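Local coordinates for protein peptide synthase (Silicibacter pomeroyi DSS-3, PDB 2QTP) that is of unknown function but belongs to a family with a variant of the Bacillus chorismate mutase fold and may act in amino-acid metabolism, at residues F11-R16 / T27-A32; R43-L48 / L92-A97; Q129-P134 / I150-N155; E50-G55 / I98-L103; A60-R65 / V165-T170. All blocks are in the same frame, centred on the assembly; numbering follows the deposited sequence.

In the fold
Contact 5 is the buried centre: helix 49-70 lies on strand 162-171 through apolar contacts. Contact 4 uses an earlier part of the same helix against the chain that leaves helix 92-98, and contact 2 packs the loop before helix 49-70 on helix 92-98; these two touch through L51 and A97. Contact 1, at the surface, pairs strands 5-15 and 21-37 by backbone hydrogen bonds, and strand 21-37 in turn bonds to strand 162-171 of contact 5. Contact 3 is a separate two-stranded sheet whose L131, V133, I150 and V152 lie against the main sheet, while its D132 and E151 are exposed. Contacts 2, 4 and 5 have no direct hydrogen bond between their segments.

Contact 1: F11-R16 / T27-A32; sequences FIEETR and TRKAVA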
# COMPACT_ATOMS: atom_id res chain seq x y z
N PHE A 11 -3.04 7.58 -5.65
CA PHE A 11 -3.76 8.69 -4.96
C PHE A 11 -2.72 9.69 -4.48
O PHE A 11 -1.74 9.29 -3.85
CB PHE A 11 -4.51 8.21 -3.70
CG PHE A 11 -5.38 6.97 -3.89
CD1 PHE A 11 -4.84 5.73 -4.21
CD2 PHE A 11 -6.76 7.03 -3.66
CE1 PHE A 11 -5.66 4.61 -4.37
CE2 PHE A 11 -7.59 5.90 -3.79
CZ PHE A 11 -7.04 4.70 -4.16
N ILE A 12 -2.89 10.97 -4.83
CA ILE A 12 -2.03 12.01 -4.33
C ILE A 12 -2.88 13.06 -3.61
O ILE A 12 -3.96 13.44 -4.10
CB ILE A 12 -1.29 12.77 -5.44
CG1 ILE A 12 -0.63 11.82 -6.42
CG2 ILE A 12 -0.23 13.69 -4.84
CD1 ILE A 12 0.21 12.56 -7.45
N GLU A 13 -2.36 13.60 -2.53
CA GLU A 13 -3.08 14.60 -1.78
C GLU A 13 -2.14 15.75 -1.42
O GLU A 13 -1.08 15.51 -0.85
CB GLU A 13 -3.69 13.88 -0.58
CG GLU A 13 -4.29 14.70 0.52
CD GLU A 13 -4.40 13.85 1.79
OE1 GLU A 13 -5.00 12.73 1.70
OE2 GLU A 13 -3.84 14.29 2.84
N GLU A 14 -2.52 16.98 -1.79
CA GLU A 14 -1.76 18.17 -1.48
C GLU A 14 -2.51 18.99 -0.47
O GLU A 14 -3.65 19.36 -0.71
CB GLU A 14 -1.56 19.09 -2.68
CG GLU A 14 -1.17 18.46 -3.97
CD GLU A 14 -0.98 19.52 -5.07
OE1 GLU A 14 -1.03 20.76 -4.79
OE2 GLU A 14 -0.77 19.06 -6.22
N THR A 15 -1.83 19.36 0.60
CA THR A 15 -2.41 20.19 1.64
C THR A 15 -1.78 21.55 1.55
O THR A 15 -0.56 21.69 1.66
CB THR A 15 -2.11 19.62 3.01
OG1 THR A 15 -2.65 18.30 3.07
CG2 THR A 15 -2.69 20.49 4.08
N ARG A 16 -2.63 22.54 1.31
CA ARG A 16 -2.20 23.90 1.20
C ARG A 16 -2.59 24.75 2.41
O ARG A 16 -2.07 25.84 2.57
CB ARG A 16 -2.83 24.53 -0.04
CG ARG A 16 -2.70 23.74 -1.35
CD ARG A 16 -3.24 24.65 -2.46
NE ARG A 16 -2.93 24.17 -3.79
CZ ARG A 16 -3.25 24.81 -4.91
NH1 ARG A 16 -3.90 25.97 -4.86
NH2 ARG A 16 -2.92 24.29 -6.09
N THR A 27 2.36 20.45 1.37
CA THR A 27 2.87 19.17 1.71
C THR A 27 2.07 18.12 0.93
O THR A 27 0.89 18.31 0.65
CB THR A 27 2.87 18.95 3.23
OG1 THR A 27 1.56 19.11 3.75
CG2 THR A 27 3.81 19.97 3.90
N ARG A 28 2.72 17.03 0.55
CA ARG A 28 2.08 16.05 -0.31
C ARG A 28 2.29 14.63 0.15
O ARG A 28 3.36 14.28 0.67
CB ARG A 28 2.58 16.20 -1.75
CG ARG A 28 2.35 17.56 -2.39
CD ARG A 28 2.81 17.55 -3.83
NE ARG A 28 4.24 17.27 -3.90
CZ ARG A 28 4.88 16.81 -4.98
NH1 ARG A 28 4.22 16.55 -6.10
NH2 ARG A 28 6.18 16.59 -4.91
N LYS A 29 1.27 13.81 -0.06
CA LYS A 29 1.33 12.39 0.24
C LYS A 29 0.89 11.65 -1.01
O LYS A 29 -0.02 12.10 -1.72
CB LYS A 29 0.37 12.01 1.37
CG LYS A 29 0.42 12.86 2.60
CD LYS A 29 -0.55 12.27 3.61
CE LYS A 29 -0.48 12.95 4.96
NZ LYS A 29 -1.56 12.38 5.81
N ALA A 30 1.51 10.51 -1.28
CA ALA A 30 1.08 9.68 -2.40
C ALA A 30 1.01 8.26 -1.92
O ALA A 30 1.78 7.87 -1.03
CB ALA A 30 2.03 9.81 -3.59
N VAL A 31 0.09 7.49 -2.49
CA VAL A 31 -0.02 6.07 -2.21
C VAL A 31 -0.37 5.34 -3.52
O VAL A 31 -1.19 5.82 -4.29
CB VAL A 31 -1.04 5.74 -1.04
CG1 VAL A 31 -2.33 6.42 -1.21
CG2 VAL A 31 -1.25 4.21 -0.90
N ALA A 32 0.33 4.25 -3.80
CA ALA A 32 0.09 3.42 -4.98
C ALA A 32 -0.41 2.06 -4.46
O ALA A 32 0.15 1.51 -3.50
CB ALA A 32 1.38 3.27 -5.84
O HOH W 1 -4.15 12.08 4.64
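E13 and K29 run side by side from neighbouring strands, pointing the same way, and a water joins their ends. It donates to E13 OE2 and accepts from K29 NZ, each at 2.9 Å, whereas OE2 and NZ themselves stay 4.2 Å apart, too far for a direct ion pair. The K29 ammonium is also bonded to the carbonyl of G149, so it ties this strand pair to the start of strand 148-152. Further along the same face, F11 CB packs on V31 CG1 at 3.8 Å; the V31 methyl stands between its own backbone N and carbonyl carbon (chi1 49°), and the F11 ring turns an edge to V31 O.

On the other face E14 CG lies 4.0 Å from R28 CG, with carboxylate and guanidinium planes 83° apart. The R28 head group goes instead to D171, in a salt bridge, and to the carbonyl of L70.

Beneath these side chains lies an antiparallel ladder of strands 5-15 and 21-37 in the mixed main sheet. F11 pairs with V31, E13 with K29 and T15 with T27, each by two backbone hydrogen bonds, the longest from T27 N to T15 O at 3.2 Å. The non-hydrogen-bonded pairs I12-A30 and E14-R28 add CA-H...O contacts. On its other side R28, A30 and A32 are backbone-bonded to D171, V169 and V167 of strand 162-171.

Contact 2: R43-L48 / L92-A97; sequences RYVEDL and LEHAAA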
# COMPACT_ATOMS: atom_id res chain seq x y z
N ARG A 43 -7.24 -21.95 0.27
CA ARG A 43 -6.26 -22.98 0.56
C ARG A 43 -5.55 -22.77 1.91
O ARG A 43 -5.42 -21.65 2.42
CB ARG A 43 -5.18 -22.92 -0.52
CG ARG A 43 -5.66 -23.34 -1.89
CD ARG A 43 -4.62 -23.06 -2.95
NE ARG A 43 -5.17 -23.24 -4.29
CZ ARG A 43 -5.08 -24.36 -5.01
NH1 ARG A 43 -4.43 -25.44 -4.57
NH2 ARG A 43 -5.65 -24.41 -6.20
N TYR A 44 -5.07 -23.88 2.47
CA TYR A 44 -4.31 -23.90 3.72
C TYR A 44 -2.90 -24.32 3.33
O TYR A 44 -2.67 -25.48 3.06
CB TYR A 44 -4.93 -24.88 4.75
CG TYR A 44 -6.27 -24.38 5.25
CD1 TYR A 44 -6.35 -23.21 5.98
CD2 TYR A 44 -7.47 -25.08 4.99
CE1 TYR A 44 -7.55 -22.71 6.42
CE2 TYR A 44 -8.68 -24.60 5.43
CZ TYR A 44 -8.73 -23.40 6.14
OH TYR A 44 -9.93 -22.90 6.62
N VAL A 45 -1.99 -23.36 3.24
CA VAL A 45 -0.60 -23.64 2.81
C VAL A 45 0.39 -23.07 3.81
O VAL A 45 0.08 -22.11 4.49
CB VAL A 45 -0.30 -23.04 1.44
CG1 VAL A 45 -1.30 -23.53 0.40
CG2 VAL A 45 -0.33 -21.59 1.53
N GLU A 46 1.58 -23.66 3.92
CA GLU A 46 2.57 -23.20 4.91
C GLU A 46 3.69 -22.40 4.26
O GLU A 46 4.22 -21.47 4.85
CB GLU A 46 3.19 -24.39 5.61
CG GLU A 46 2.20 -25.46 6.04
CD GLU A 46 1.92 -25.40 7.49
OE1 GLU A 46 1.53 -24.31 7.98
OE2 GLU A 46 2.10 -26.45 8.13
N ASP A 47 4.07 -22.80 3.05
CA ASP A 47 5.18 -22.16 2.33
C ASP A 47 4.63 -21.04 1.49
O ASP A 47 3.98 -21.26 0.44
CB ASP A 47 5.92 -23.21 1.48
CG ASP A 47 7.07 -22.61 0.68
OD1 ASP A 47 7.28 -21.37 0.68
OD2 ASP A 47 7.77 -23.36 0.02
N LEU A 48 4.88 -19.82 1.96
CA LEU A 48 4.35 -18.60 1.34
C LEU A 48 5.37 -17.89 0.46
O LEU A 48 5.21 -16.74 0.15
CB LEU A 48 3.83 -17.67 2.44
CG LEU A 48 2.82 -18.30 3.40
CD1 LEU A 48 2.45 -17.40 4.61
CD2 LEU A 48 1.54 -18.68 2.60
N LEU A 92 -4.54 -13.92 7.15
CA LEU A 92 -3.75 -12.77 7.53
C LEU A 92 -2.27 -12.98 7.24
O LEU A 92 -1.58 -12.02 6.90
CB LEU A 92 -3.98 -12.45 9.00
CG LEU A 92 -3.78 -11.01 9.49
CD1 LEU A 92 -4.54 -9.98 8.64
CD2 LEU A 92 -4.20 -10.90 10.98
N GLU A 93 -1.81 -14.23 7.35
CA GLU A 93 -0.41 -14.58 7.08
C GLU A 93 -0.04 -14.32 5.64
O GLU A 93 1.13 -14.11 5.35
CB GLU A 93 -0.11 -16.07 7.35
CG GLU A 93 -0.10 -16.47 8.79
CD GLU A 93 -1.51 -16.65 9.39
OE1 GLU A 93 -2.52 -16.66 8.65
OE2 GLU A 93 -1.59 -16.78 10.63
N HIS A 94 -1.02 -14.35 4.74
CA HIS A 94 -0.78 -14.01 3.34
C HIS A 94 -0.39 -12.52 3.16
O HIS A 94 0.49 -12.19 2.37
CB HIS A 94 -1.98 -14.35 2.45
CG HIS A 94 -2.40 -15.79 2.52
ND1 HIS A 94 -3.64 -16.23 2.11
CD2 HIS A 94 -1.76 -16.88 3.01
CE1 HIS A 94 -3.72 -17.53 2.31
NE2 HIS A 94 -2.60 -17.95 2.87
N ALA A 95 -1.02 -11.66 3.94
CA ALA A 95 -0.68 -10.23 3.98
C ALA A 95 0.71 -10.06 4.58
O ALA A 95 1.53 -9.28 4.08
CB ALA A 95 -1.73 -9.42 4.78
N ALA A 96 0.99 -10.76 5.67
CA ALA A 96 2.34 -10.75 6.25
C ALA A 96 3.41 -11.10 5.21
O ALA A 96 4.44 -10.43 5.12
CB ALA A 96 2.41 -11.68 7.42
N ALA A 97 3.16 -12.16 4.43
CA ALA A 97 4.11 -12.66 3.46
C ALA A 97 4.34 -11.63 2.39
O ALA A 97 5.47 -11.32 2.03
CB ALA A 97 3.62 -13.99 2.84
O HOH W 2 -3.22 -20.68 3.61
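R43 meets H94 through a water: the molecule donates to R43 O at 2.7 Å and lies 2.9 Å from H94 NE2, in the plane of the imidazole at its edge. The R43 side chain leads away from the helix, leaving its carbonyl as the group that serves the contact. V45 completes the water's surroundings, its backbone N donating to the water oxygen at 3.0 Å. Three polar groups, two from the loop backbone and one from the helix, thus converge on a single water, which links loop and helix where they share no direct hydrogen bond. V45 CG2 also approaches H94 NE2, obliquely to the ring. At its other nitrogen, ND1, the histidine is hydrogen-bonded to the N38 side chain, so both ring nitrogens have partners and the rotation of the ring is fixed from two sides.

The chain here is the irregular connection between strand 21-37 and helix 49-70, and it passes alongside the short helix 92-98. L48, at the N-cap position of helix 49-70, makes the main apolar contact. Its CB meets A97 CB at 3.7 Å. With CG anti to the carbonyl carbon (chi1 -54°), the two methyls spread over the preceding turn: CD1 reaches E93 O at 3.6 Å and E93 CB at 4.0 Å, while CD2 comes to H94 CD2 at 3.8 Å, the leucine and histidine side chains crossing at about a right angle. F40 adds to the apolar surroundings of L48 and V45, and L51 of helix 49-70 touches H94 and A97.

Contact 3: Q129-P134 / I150-N155; sequences QVLDVP and IEVRLN
Strands 131-135 and 148-152 form a small antiparallel sheet of two strands, in which L131 with V152 and V133 with I150 are hydrogen-bonded pairs and D132 with E151, between them, is a non-hydrogen-bonded one. Each hydrogen-bonded pair is joined by two backbone bonds. L131 N to V152 O (2.8 Å) is nearly straight, 176° at the hydrogen, whereas V133 N, at the same distance from I150 O, lies tilted from the carbonyl plane; the axes of 131-134 and 150-152 are likewise well off exact antiparallel, at 146°.

The L131, V133, I150 and V152 side chains share one buried face. V152 CG2, set between its backbone N and carbonyl carbon, lies 4.0 Å from L131 CB and also touches V133 CG2, the two valines crossing at a slant. V133 CB packs in turn on I150 CG2 at 4.1 Å.

The other face is exposed and polar. There D132 OD2 and E151 OE2 come within 3.7 Å with their carboxylate planes 89° apart, a pair of like charges that would probably favour proton uptake by one of them or screening by solvent. Beside it, V130 CG1 lies against E151 CB at 3.7 Å, and the other V130 methyl, CG2, meets the aliphatic R153 CD, whose guanidinium goes on to the carbonyl of G128. A water lies 2.6 Å from Q129 O and accepts from L154 N, linking the two chains past the ladder.

The apolar face rests on M164, A166 and A168 of strand 162-171 and on V31 of strand 21-37: a twisted two-stranded antiparallel ribbon laid across the larger mixed sheet.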
# COMPACT_ATOMS: atom_id res chain seq x y z
N GLN A 129 -13.65 -1.58 1.58
CA GLN A 129 -13.22 -1.22 2.92
C GLN A 129 -11.92 -0.43 2.86
O GLN A 129 -11.02 -0.70 2.02
CB GLN A 129 -12.96 -2.44 3.80
CG GLN A 129 -14.15 -3.16 4.33
CD GLN A 129 -13.72 -4.25 5.30
OE1 GLN A 129 -12.71 -4.11 6.00
NE2 GLN A 129 -14.46 -5.34 5.35
N VAL A 130 -11.84 0.52 3.78
CA VAL A 130 -10.70 1.41 3.90
C VAL A 130 -9.49 0.76 4.56
O VAL A 130 -9.61 0.08 5.58
CB VAL A 130 -11.10 2.72 4.66
CG1 VAL A 130 -9.86 3.53 4.97
CG2 VAL A 130 -12.16 3.53 3.86
N LEU A 131 -8.33 0.93 3.94
CA LEU A 131 -7.06 0.42 4.48
C LEU A 131 -6.26 1.64 4.88
O LEU A 131 -6.06 2.55 4.07
CB LEU A 131 -6.29 -0.39 3.40
CG LEU A 131 -4.89 -0.95 3.66
CD1 LEU A 131 -4.88 -2.02 4.78
CD2 LEU A 131 -4.33 -1.52 2.31
N ASP A 132 -5.80 1.66 6.12
CA ASP A 132 -4.99 2.74 6.61
C ASP A 132 -3.52 2.39 6.38
O ASP A 132 -3.05 1.37 6.86
CB ASP A 132 -5.26 2.93 8.08
CG ASP A 132 -5.33 4.41 8.49
OD1 ASP A 132 -4.44 5.24 8.09
OD2 ASP A 132 -6.29 4.71 9.24
N VAL A 133 -2.82 3.19 5.58
CA VAL A 133 -1.40 2.96 5.31
C VAL A 133 -0.57 3.84 6.27
O VAL A 133 -0.63 5.04 6.21
CB VAL A 133 -1.03 3.25 3.86
CG1 VAL A 133 0.40 2.72 3.57
CG2 VAL A 133 -2.08 2.64 2.93
N PRO A 134 0.21 3.22 7.15
CA PRO A 134 1.02 3.99 8.08
C PRO A 134 2.17 4.75 7.38
O PRO A 134 2.60 4.37 6.30
CB PRO A 134 1.55 2.92 9.04
CG PRO A 134 1.46 1.68 8.31
CD PRO A 134 0.38 1.78 7.32
N ILE A 150 -2.28 7.46 5.58
CA ILE A 150 -3.16 7.84 4.49
C ILE A 150 -4.13 6.68 4.26
O ILE A 150 -3.74 5.51 4.30
CB ILE A 150 -2.36 8.28 3.21
CG1 ILE A 150 -3.33 8.63 2.05
CG2 ILE A 150 -1.31 7.20 2.82
CD1 ILE A 150 -2.73 9.60 0.95
N GLU A 151 -5.39 7.00 4.05
CA GLU A 151 -6.42 6.01 3.81
C GLU A 151 -6.57 5.76 2.34
O GLU A 151 -6.54 6.69 1.53
CB GLU A 151 -7.73 6.47 4.41
CG GLU A 151 -7.63 6.55 5.91
CD GLU A 151 -8.90 6.95 6.62
OE1 GLU A 151 -9.87 7.26 5.96
OE2 GLU A 151 -8.93 6.93 7.85
N VAL A 152 -6.73 4.50 1.99
CA VAL A 152 -7.02 4.13 0.61
C VAL A 152 -8.17 3.15 0.58
O VAL A 152 -8.40 2.40 1.53
CB VAL A 152 -5.79 3.47 -0.11
CG1 VAL A 152 -4.59 4.34 -0.04
CG2 VAL A 152 -5.43 2.12 0.47
N ARG A 153 -8.93 3.20 -0.51
CA ARG A 153 -9.93 2.17 -0.77
C ARG A 153 -10.18 2.06 -2.23
O ARG A 153 -9.86 2.95 -2.97
CB ARG A 153 -11.22 2.39 -0.02
CG ARG A 153 -12.02 3.55 -0.41
CD ARG A 153 -13.50 3.29 -0.02
NE ARG A 153 -14.25 3.82 -1.11
CZ ARG A 153 -15.29 3.28 -1.69
NH1 ARG A 153 -15.87 2.17 -1.27
NH2 ARG A 153 -15.80 3.93 -2.70
N LEU A 154 -10.70 0.92 -2.65
CA LEU A 154 -11.17 0.75 -4.02
C LEU A 154 -12.55 0.10 -3.88
O LEU A 154 -12.69 -0.89 -3.12
CB LEU A 154 -10.22 -0.13 -4.81
CG LEU A 154 -8.86 0.46 -5.17
CD1 LEU A 154 -7.93 -0.65 -5.73
CD2 LEU A 154 -9.02 1.62 -6.15
N ASN A 155 -13.54 0.63 -4.61
CA ASN A 155 -14.92 0.19 -4.50
C ASN A 155 -15.08 -1.31 -4.70
O ASN A 155 -15.93 -1.93 -4.08
CB ASN A 155 -15.86 0.98 -5.46
CG ASN A 155 -15.72 0.54 -6.92
OD1 ASN A 155 -14.61 0.57 -7.48
ND2 ASN A 155 -16.83 0.10 -7.53
O HOH W 3 -10.85 -1.01 -0.58

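Contact 4: E50-G55 / I98-L103; sequences ELMDTG and ILHPKL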
# COMPACT_ATOMS: atom_id res chain seq x y z
N GLU A 50 5.93 -17.83 -2.60
CA GLU A 50 5.39 -17.23 -3.80
C GLU A 50 4.83 -15.83 -3.52
O GLU A 50 5.00 -14.92 -4.32
CB GLU A 50 4.31 -18.16 -4.40
CG GLU A 50 3.80 -17.70 -5.76
CD GLU A 50 2.57 -18.45 -6.29
OE1 GLU A 50 2.33 -19.63 -5.90
OE2 GLU A 50 1.86 -17.83 -7.11
N LEU A 51 4.20 -15.64 -2.36
CA LEU A 51 3.72 -14.30 -2.00
C LEU A 51 4.85 -13.34 -1.60
O LEU A 51 4.70 -12.15 -1.81
CB LEU A 51 2.63 -14.33 -0.93
CG LEU A 51 1.20 -14.65 -1.38
CD1 LEU A 51 0.28 -14.69 -0.18
CD2 LEU A 51 0.65 -13.70 -2.41
N MSE A 52 5.95 -13.84 -1.00
CA MSE A 52 7.08 -12.99 -0.65
C MSE A 52 7.78 -12.50 -1.91
O MSE A 52 8.14 -11.33 -1.99
CB MSE A 52 8.09 -13.71 0.26
CG MSE A 52 7.53 -14.24 1.59
SE MSE A 52 8.84 -14.87 2.81
CE MSE A 52 7.55 -15.32 4.21
N ASP A 53 7.98 -13.40 -2.87
CA ASP A 53 8.58 -13.02 -4.15
C ASP A 53 7.71 -12.02 -4.88
O ASP A 53 8.20 -11.03 -5.39
CB ASP A 53 8.82 -14.25 -5.03
CG ASP A 53 9.88 -15.18 -4.48
OD1 ASP A 53 10.71 -14.78 -3.64
OD2 ASP A 53 9.86 -16.35 -4.90
N THR A 54 6.39 -12.23 -4.89
CA THR A 54 5.44 -11.25 -5.52
C THR A 54 5.46 -9.89 -4.80
O THR A 54 5.44 -8.84 -5.41
CB THR A 54 3.99 -11.82 -5.55
OG1 THR A 54 3.98 -13.00 -6.34
CG2 THR A 54 3.00 -10.84 -6.14
N GLY A 55 5.52 -9.91 -3.48
CA GLY A 55 5.61 -8.71 -2.68
C GLY A 55 6.85 -7.91 -2.95
O GLY A 55 6.81 -6.71 -2.96
N ILE A 98 3.24 -11.11 1.85
CA ILE A 98 3.35 -10.10 0.81
C ILE A 98 4.13 -8.85 1.29
O ILE A 98 4.90 -8.30 0.53
CB ILE A 98 1.94 -9.81 0.11
CG1 ILE A 98 2.11 -9.90 -1.41
CG2 ILE A 98 1.39 -8.52 0.55
CD1 ILE A 98 0.93 -9.65 -2.22
N LEU A 99 4.07 -8.52 2.57
CA LEU A 99 4.78 -7.36 3.14
C LEU A 99 6.17 -7.65 3.71
O LEU A 99 6.84 -6.74 4.22
CB LEU A 99 3.93 -6.79 4.31
CG LEU A 99 2.56 -6.19 3.95
CD1 LEU A 99 1.77 -5.81 5.21
CD2 LEU A 99 2.69 -5.01 2.96
N HIS A 100 6.57 -8.90 3.68
CA HIS A 100 7.83 -9.35 4.30
C HIS A 100 9.10 -8.70 3.74
O HIS A 100 9.90 -8.17 4.50
CB HIS A 100 7.90 -10.87 4.23
CG HIS A 100 9.17 -11.43 4.76
ND1 HIS A 100 9.38 -11.65 6.10
CD2 HIS A 100 10.33 -11.77 4.13
CE1 HIS A 100 10.61 -12.11 6.27
NE2 HIS A 100 11.21 -12.18 5.10
N PRO A 101 9.31 -8.73 2.41
CA PRO A 101 10.55 -8.14 1.89
C PRO A 101 10.69 -6.67 2.15
O PRO A 101 9.70 -5.96 2.13
CB PRO A 101 10.43 -8.37 0.38
CG PRO A 101 9.01 -8.63 0.12
CD PRO A 101 8.51 -9.34 1.34
N LYS A 102 11.91 -6.21 2.39
CA LYS A 102 12.15 -4.76 2.58
C LYS A 102 11.91 -4.03 1.23
O LYS A 102 12.16 -4.60 0.18
CB LYS A 102 13.56 -4.53 3.15
CG LYS A 102 13.75 -5.19 4.54
CD LYS A 102 15.18 -5.06 5.11
CE LYS A 102 15.53 -6.22 6.09
N LEU A 103 11.38 -2.81 1.24
CA LEU A 103 11.11 -2.09 -0.04
C LEU A 103 12.30 -2.02 -1.03
O LEU A 103 13.42 -1.64 -0.65
CB LEU A 103 10.56 -0.68 0.22
CG LEU A 103 9.08 -0.51 0.57
CD1 LEU A 103 8.74 0.94 0.95
CD2 LEU A 103 8.23 -0.99 -0.59
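The side chain of M52, a selenomethionine, slants across the imidazole of H100. Its SE lies 3.7 Å from H100 CD2 and 4.1 Å from the ring centroid, 31° off the normal, in an oblique sulfur-aromatic type of contact, and the terminal CE sits over one face toward the rim. The extended M52 chain carries the selenium out from the helix, while H100 holds CG anti to its backbone N (chi1 177°), which turns the ring toward M52.

L51 and I98 also meet at a slant, CD2 to CD1 at 4.1 Å, and I98 CG1 settles on L51 O at 3.5 Å. These residues belong to the early turns of helix 49-70 and to the end of helix 92-98, where the chain leaves for a loop. At G55 the two backbones come close: the glycine has no side chain, and its CA lies 3.3 Å from I98 O in a CA-H...O contact. P101 packs on the helix backbone chiefly through CG, 3.5 Å from M52 O and 3.8 Å from G55 C. Behind I98 stand I163 and V165 of strand 162-171.

Contact 5: A60-R65 / V165-T170; sequences ALLGER and VAVAVT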
# COMPACT_ATOMS: atom_id res chain seq x y z
N ALA A 60 8.60 -2.60 -5.12
CA ALA A 60 9.41 -1.84 -6.05
C ALA A 60 8.51 -1.10 -7.04
O ALA A 60 8.70 0.08 -7.30
CB ALA A 60 10.37 -2.79 -6.80
N LEU A 61 7.53 -1.80 -7.61
CA LEU A 61 6.64 -1.23 -8.59
C LEU A 61 5.82 -0.06 -8.01
O LEU A 61 5.75 1.02 -8.61
CB LEU A 61 5.68 -2.31 -9.14
CG LEU A 61 4.52 -1.78 -10.01
CD1 LEU A 61 5.04 -1.20 -11.32
CD2 LEU A 61 3.55 -2.89 -10.28
N LEU A 62 5.20 -0.29 -6.85
CA LEU A 62 4.35 0.70 -6.21
C LEU A 62 5.17 1.85 -5.64
O LEU A 62 4.75 3.02 -5.69
CB LEU A 62 3.45 0.04 -5.16
CG LEU A 62 2.47 -1.05 -5.62
CD1 LEU A 62 1.76 -1.83 -4.43
CD2 LEU A 62 1.44 -0.50 -6.62
N GLY A 63 6.35 1.55 -5.11
CA GLY A 63 7.24 2.62 -4.64
C GLY A 63 7.65 3.58 -5.76
O GLY A 63 7.72 4.78 -5.56
N GLU A 64 7.92 3.03 -6.94
CA GLU A 64 8.26 3.80 -8.13
C GLU A 64 7.06 4.62 -8.61
O GLU A 64 7.24 5.76 -9.02
CB GLU A 64 8.75 2.87 -9.25
CG GLU A 64 8.88 3.53 -10.65
CD GLU A 64 10.02 4.56 -10.75
OE1 GLU A 64 11.03 4.42 -10.02
OE2 GLU A 64 9.92 5.51 -11.58
N ARG A 65 5.86 4.05 -8.57
CA ARG A 65 4.66 4.80 -8.96
C ARG A 65 4.46 6.00 -8.04
O ARG A 65 4.10 7.09 -8.50
CB ARG A 65 3.39 3.94 -8.98
CG ARG A 65 3.41 2.80 -10.00
CD ARG A 65 3.56 3.26 -11.47
NE ARG A 65 2.43 4.10 -11.85
CZ ARG A 65 1.31 3.68 -12.45
NH1 ARG A 65 1.14 2.40 -12.81
NH2 ARG A 65 0.35 4.58 -12.71
N VAL A 165 -2.60 -4.41 -2.01
CA VAL A 165 -1.31 -4.04 -1.41
C VAL A 165 -1.06 -2.54 -1.70
O VAL A 165 -1.27 -2.11 -2.80
CB VAL A 165 -0.20 -4.88 -2.08
CG1 VAL A 165 1.15 -4.62 -1.40
CG2 VAL A 165 -0.61 -6.39 -2.06
N ALA A 166 -0.55 -1.80 -0.73
CA ALA A 166 -0.30 -0.38 -0.84
C ALA A 166 1.09 0.02 -0.33
O ALA A 166 1.60 -0.52 0.66
CB ALA A 166 -1.39 0.43 -0.07
N VAL A 167 1.71 0.97 -1.04
CA VAL A 167 2.94 1.65 -0.61
C VAL A 167 2.68 3.16 -0.65
O VAL A 167 2.11 3.69 -1.62
CB VAL A 167 4.12 1.28 -1.53
CG1 VAL A 167 5.32 2.18 -1.25
CG2 VAL A 167 4.46 -0.26 -1.42
N ALA A 168 3.08 3.86 0.42
CA ALA A 168 2.88 5.30 0.53
C ALA A 168 4.22 5.98 0.80
O ALA A 168 5.11 5.37 1.40
CB ALA A 168 1.90 5.62 1.65
N VAL A 169 4.32 7.23 0.35
CA VAL A 169 5.48 8.09 0.51
C VAL A 169 4.95 9.52 0.72
O VAL A 169 3.89 9.87 0.19
CB VAL A 169 6.39 8.05 -0.77
CG1 VAL A 169 7.65 8.87 -0.57
CG2 VAL A 169 6.78 6.60 -1.13
N THR A 170 5.64 10.31 1.53
CA THR A 170 5.28 11.70 1.72
C THR A 170 6.44 12.56 1.27
O THR A 170 7.58 12.11 1.26
CB THR A 170 4.94 12.12 3.17
OG1 THR A 170 6.10 12.03 3.98
CG2 THR A 170 3.83 11.28 3.76
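V165 offers L62 both a methyl and its carbonyl: L62 CD1 lies 3.5 Å from V165 O and 4.2 Å from V165 CG1. The leucine reaches this far along the strand because its CG is anti to the carbonyl carbon (chi1 -60°) and the chain continues extended, so that CD1 extends past V167 toward the start of the segment. A166 turns its methyl to the other face of the sheet, where V133 of strand 131-135 and V31 of strand 21-37 meet it; toward the helix it presents little more than its backbone N.

V167 is the central residue. Its two methyls divide the helix surface between them: CG2 packs on L62 CB at 3.9 Å, and CG1, anti to the backbone N (chi1 170°), lies over G63 CA, also at 3.9 Å. The bare CA of the glycine lets the valine methyl settle against the helix backbone, and the L62 and V167 CA atoms are 5.9 Å apart. This is helix-on-sheet packing on the mixed main sheet; segments 60-65 and 165-170 cross at 37°, their axes 7.7 Å apart.

A168 again faces the opposite side, toward V133 and L135. V169 points back toward the helix but stays beyond close contact with the 60-65 turns. Backbone hydrogen bonds hold the strand between its neighbours: V165, V167 and V169 bond to A34, A32 and A30 of strand 21-37, and A166 and A168 to S83 and G81 of strand 79-86.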